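Local coordinates for dual specificity protein phosphatase 18 (Homo sapiens, PDB 2ESB) that dephosphorylates synthetic mitogen-activated protein kinase peptides, preferring phosphotyrosine and doubly phosphorylated forms over phosphothreonine, at residues 28-32 / 33-37; 39-43 / 44-48. One frame throughout, in Å; residues are numbered along the deposited sequence.

Contact 1: residues 28-32 / 33-37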
# COMPACT_ATOMS: atom_id res chain seq x y z
N TYR A 28 2.11 0.03 8.49
CA TYR A 28 1.03 -0.95 8.69
C TYR A 28 -0.01 -0.80 7.57
O TYR A 28 -0.11 0.26 6.94
CB TYR A 28 0.31 -0.70 10.01
CG TYR A 28 1.17 -0.76 11.26
CD1 TYR A 28 2.10 0.24 11.54
CD2 TYR A 28 1.02 -1.80 12.18
CE1 TYR A 28 2.85 0.22 12.71
CE2 TYR A 28 1.77 -1.84 13.36
CZ TYR A 28 2.68 -0.83 13.61
OH TYR A 28 3.44 -0.84 14.76
N ILE A 29 -0.79 -1.85 7.34
CA ILE A 29 -1.86 -1.81 6.35
C ILE A 29 -3.13 -2.32 7.04
O ILE A 29 -3.07 -3.24 7.86
CB ILE A 29 -1.62 -2.75 5.15
CG1 ILE A 29 -0.40 -2.31 4.34
CG2 ILE A 29 -2.86 -2.75 4.26
CD1 ILE A 29 -0.04 -3.31 3.23
N SER A 30 -4.28 -1.74 6.71
CA SER A 30 -5.53 -2.22 7.32
C SER A 30 -6.74 -1.88 6.47
O SER A 30 -6.62 -1.23 5.43
CB SER A 30 -5.73 -1.59 8.72
OG SER A 30 -6.31 -0.29 8.61
N ASN A 31 -7.90 -2.35 6.91
CA ASN A 31 -9.13 -2.04 6.19
C ASN A 31 -9.67 -0.74 6.80
O ASN A 31 -9.04 -0.15 7.69
CB ASN A 31 -10.14 -3.18 6.33
CG ASN A 31 -10.62 -3.36 7.74
OD1 ASN A 31 -10.15 -2.70 8.66
ND2 ASN A 31 -11.57 -4.28 7.93
N GLY A 32 -10.83 -0.29 6.33
CA GLY A 32 -11.40 0.95 6.83
C GLY A 32 -11.91 0.93 8.26
O GLY A 32 -11.93 1.96 8.93
N VAL A 33 -12.33 -0.24 8.73
CA VAL A 33 -12.82 -0.35 10.09
C VAL A 33 -11.72 -0.06 11.11
O VAL A 33 -11.87 0.76 12.02
CB VAL A 33 -13.37 -1.75 10.38
CG1 VAL A 33 -13.91 -1.81 11.80
CG2 VAL A 33 -14.44 -2.11 9.36
N ALA A 34 -10.61 -0.77 10.95
CA ALA A 34 -9.48 -0.64 11.86
C ALA A 34 -8.92 0.77 11.86
O ALA A 34 -8.48 1.27 12.90
CB ALA A 34 -8.39 -1.63 11.46
N ALA A 35 -8.96 1.41 10.70
CA ALA A 35 -8.43 2.76 10.52
C ALA A 35 -9.11 3.82 11.38
O ALA A 35 -8.56 4.90 11.58
CB ALA A 35 -8.51 3.15 9.05
N ASN A 36 -10.30 3.53 11.88
CA ASN A 36 -11.01 4.48 12.73
C ASN A 36 -11.17 3.94 14.15
O ASN A 36 -11.98 4.43 14.94
CB ASN A 36 -12.39 4.81 12.15
CG ASN A 36 -12.30 5.67 10.90
OD1 ASN A 36 -13.11 5.52 9.98
ND2 ASN A 36 -11.32 6.56 10.86
N ASN A 37 -10.39 2.91 14.47
CA ASN A 37 -10.40 2.29 15.80
C ASN A 37 -9.34 3.03 16.62
O ASN A 37 -8.14 2.74 16.52
CB ASN A 37 -10.02 0.82 15.69
CG ASN A 37 -10.08 0.10 17.03
OD1 ASN A 37 -9.77 0.67 18.07
ND2 ASN A 37 -10.46 -1.16 17.00
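N31 reaches forward across the turn and takes the backbone amide of A34 with its side-chain oxygen. Two hydrogen bonds join 28-32 to 33-37, and both accept on N31. The stronger runs from A34 N to N31 OD1 (3.0 Å) and is nearly straight at 173°. The donor sits 26° off the plane of the side-chain carbonyl. CG of N31 lies between its own N and carbonyl carbon (chi1 65°), which turns the amide over the start of the helical turn. The second bond, A35 N to N31 O, is weak at 3.4 Å. N31 O has another donor: S30 OG lies 2.9 Å from N31 O, in the carbonyl plane and on a lone pair. ND2 of N31 bonds to S18 OG, so both ends of the amide are held. An alanine in place of N31 would probably leave A34 N and S18 OG without this mate and let the turn shift.

Packing fills in around these bonds. S30 CB meets A34 CB at 3.8 Å. A35 CB rests 3.6 Å from N31 O, beside the G32 carbonyl. V33 and N31 run side by side, with V33 CG2 3.9 Å from N31 ND2.

Further along, N37 is the N-cap of helix 38-43, its OD1 accepting from M40 N. S30 and A35 also touch H103, and G32 shares a backbone hydrogen bond with A105. These neighbours flank C104, the predicted phosphocysteine nucleophile. The turn therefore leaves strand 27-30 beside the HCX5R phosphate-binding loop, the active-site signature of protein tyrosine phosphatases.

Contact 2: residues 39-43 / 44-48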
# COMPACT_ATOMS: atom_id res chain seq x y z
N LEU A 39 -8.37 3.00 19.80
CA LEU A 39 -7.50 2.19 20.65
C LEU A 39 -6.41 1.47 19.87
O LEU A 39 -5.27 1.40 20.32
CB LEU A 39 -8.32 1.15 21.42
CG LEU A 39 -9.11 1.68 22.61
CD1 LEU A 39 -9.86 0.53 23.28
CD2 LEU A 39 -8.17 2.36 23.59
N MET A 40 -6.79 0.95 18.71
CA MET A 40 -5.85 0.23 17.88
C MET A 40 -4.78 1.16 17.33
O MET A 40 -3.62 0.78 17.20
CB MET A 40 -6.60 -0.43 16.73
CG MET A 40 -5.80 -1.53 16.05
SD MET A 40 -6.87 -2.54 15.04
CE MET A 40 -7.66 -3.50 16.30
N LEU A 41 -5.17 2.38 17.00
CA LEU A 41 -4.21 3.35 16.49
C LEU A 41 -3.23 3.73 17.59
O LEU A 41 -2.01 3.71 17.40
CB LEU A 41 -4.94 4.61 15.99
CG LEU A 41 -5.85 4.41 14.78
CD1 LEU A 41 -6.59 5.70 14.50
CD2 LEU A 41 -5.03 3.97 13.57
N SER A 42 -3.74 4.07 18.77
CA SER A 42 -2.84 4.46 19.84
C SER A 42 -1.97 3.31 20.34
O SER A 42 -0.78 3.49 20.61
CB SER A 42 -3.63 5.08 21.01
OG SER A 42 -4.62 4.21 21.48
N SER A 43 -2.54 2.11 20.44
CA SER A 43 -1.79 0.96 20.93
C SER A 43 -0.66 0.54 19.97
O SER A 43 0.34 -0.04 20.40
CB SER A 43 -2.72 -0.23 21.16
OG SER A 43 -3.06 -0.85 19.94
N ASN A 44 -0.82 0.82 18.69
CA ASN A 44 0.22 0.50 17.72
C ASN A 44 1.04 1.75 17.43
O ASN A 44 1.84 1.79 16.49
CB ASN A 44 -0.40 -0.04 16.44
CG ASN A 44 -0.91 -1.46 16.60
OD1 ASN A 44 -0.14 -2.41 16.50
ND2 ASN A 44 -2.20 -1.60 16.87
N GLN A 45 0.82 2.79 18.23
CA GLN A 45 1.54 4.04 18.09
C GLN A 45 1.50 4.65 16.69
O GLN A 45 2.51 5.14 16.19
CB GLN A 45 3.00 3.84 18.52
CG GLN A 45 3.15 3.62 20.02
CD GLN A 45 4.59 3.34 20.41
OE1 GLN A 45 5.05 2.19 20.35
NE2 GLN A 45 5.31 4.37 20.81
N ILE A 46 0.33 4.62 16.05
CA ILE A 46 0.20 5.20 14.72
C ILE A 46 0.14 6.74 14.82
O ILE A 46 -0.65 7.29 15.59
CB ILE A 46 -1.09 4.73 14.02
CG1 ILE A 46 -1.14 3.19 13.95
CG2 ILE A 46 -1.16 5.31 12.62
CD1 ILE A 46 0.07 2.57 13.27
N THR A 47 0.96 7.43 14.03
CA THR A 47 0.99 8.90 14.06
C THR A 47 0.56 9.52 12.75
O THR A 47 0.29 10.73 12.68
CB THR A 47 2.40 9.44 14.39
OG1 THR A 47 3.34 8.96 13.43
CG2 THR A 47 2.83 9.00 15.78
N MET A 48 0.51 8.70 11.71
CA MET A 48 0.13 9.14 10.38
C MET A 48 -0.82 8.12 9.74
O MET A 48 -0.53 6.93 9.72
CB MET A 48 1.38 9.27 9.49
CG MET A 48 1.08 9.79 8.08
SD MET A 48 0.67 11.56 8.09
CE MET A 48 -0.56 11.64 6.80
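The carboxamide of N44 is the flat group here, and its ND2 edge faces M40 O at 2.8 Å. That oxygen lies only 3° out of the amide plane, and the bond is almost straight at 171°. Over one face, near ND2, sits S43 OG, close but badly angled for a hydrogen bond to ND2. Toward the other face comes the ring of Y28, its edge near the amide oxygen. M40 runs alongside the amide, its CG 3.7 Å from N44 ND2. CG of N44 stands anti to its carbonyl carbon (chi1 -74°), which brings the amide back beside the last helical turn.

M40 O is gripped twice by N44. Besides ND2, the backbone N of N44 bonds to it at 3.2 Å, from above the carbonyl plane. The same N makes only a weak bond to L41 O.

The helix ends in a Schellman motif. Q45 has positive phi and is its C-prime residue. I46 N bonds to L41 O at 2.9 Å, and Q45 N to S42 O at 3.0 Å. The usual apolar pair accompanies it: L41 CD2 meets I46 CG1 at 4.0 Å, the two side chains crossing at a slant.

Outside the turn, M40 and N44 touch L20. L41 and I46 pack on L101 of strand 100-103, and L41 also meets Y66 of strand 65-68. The chain then enters strand 48-51, between those two strands, with M48 lying against helix 83-95.

Overall arrangement
Contact 1 and contact 2 follow in series along the chain, their centres 10 Å apart. Contact 1 leads into helix 38-43 and contact 2 closes its far end. They also pack directly. Y28 CD1 lies 3.5 Å from I46 CD1, and L41 CD1 approaches A35 O at 3.6 Å. M40 SD is 4.0 Å from A34 CB. Only contact 1 comes near the catalytic site: the N31 side chain is about 7 Å from that of C104, the predicted nucleophile, and about 7 Å from a bound HEPES buffer molecule. Contact 2 lies away from that site. It is also more peripheral, about 18 Å between its centre and that of the chain, against 12 Å for contact 1.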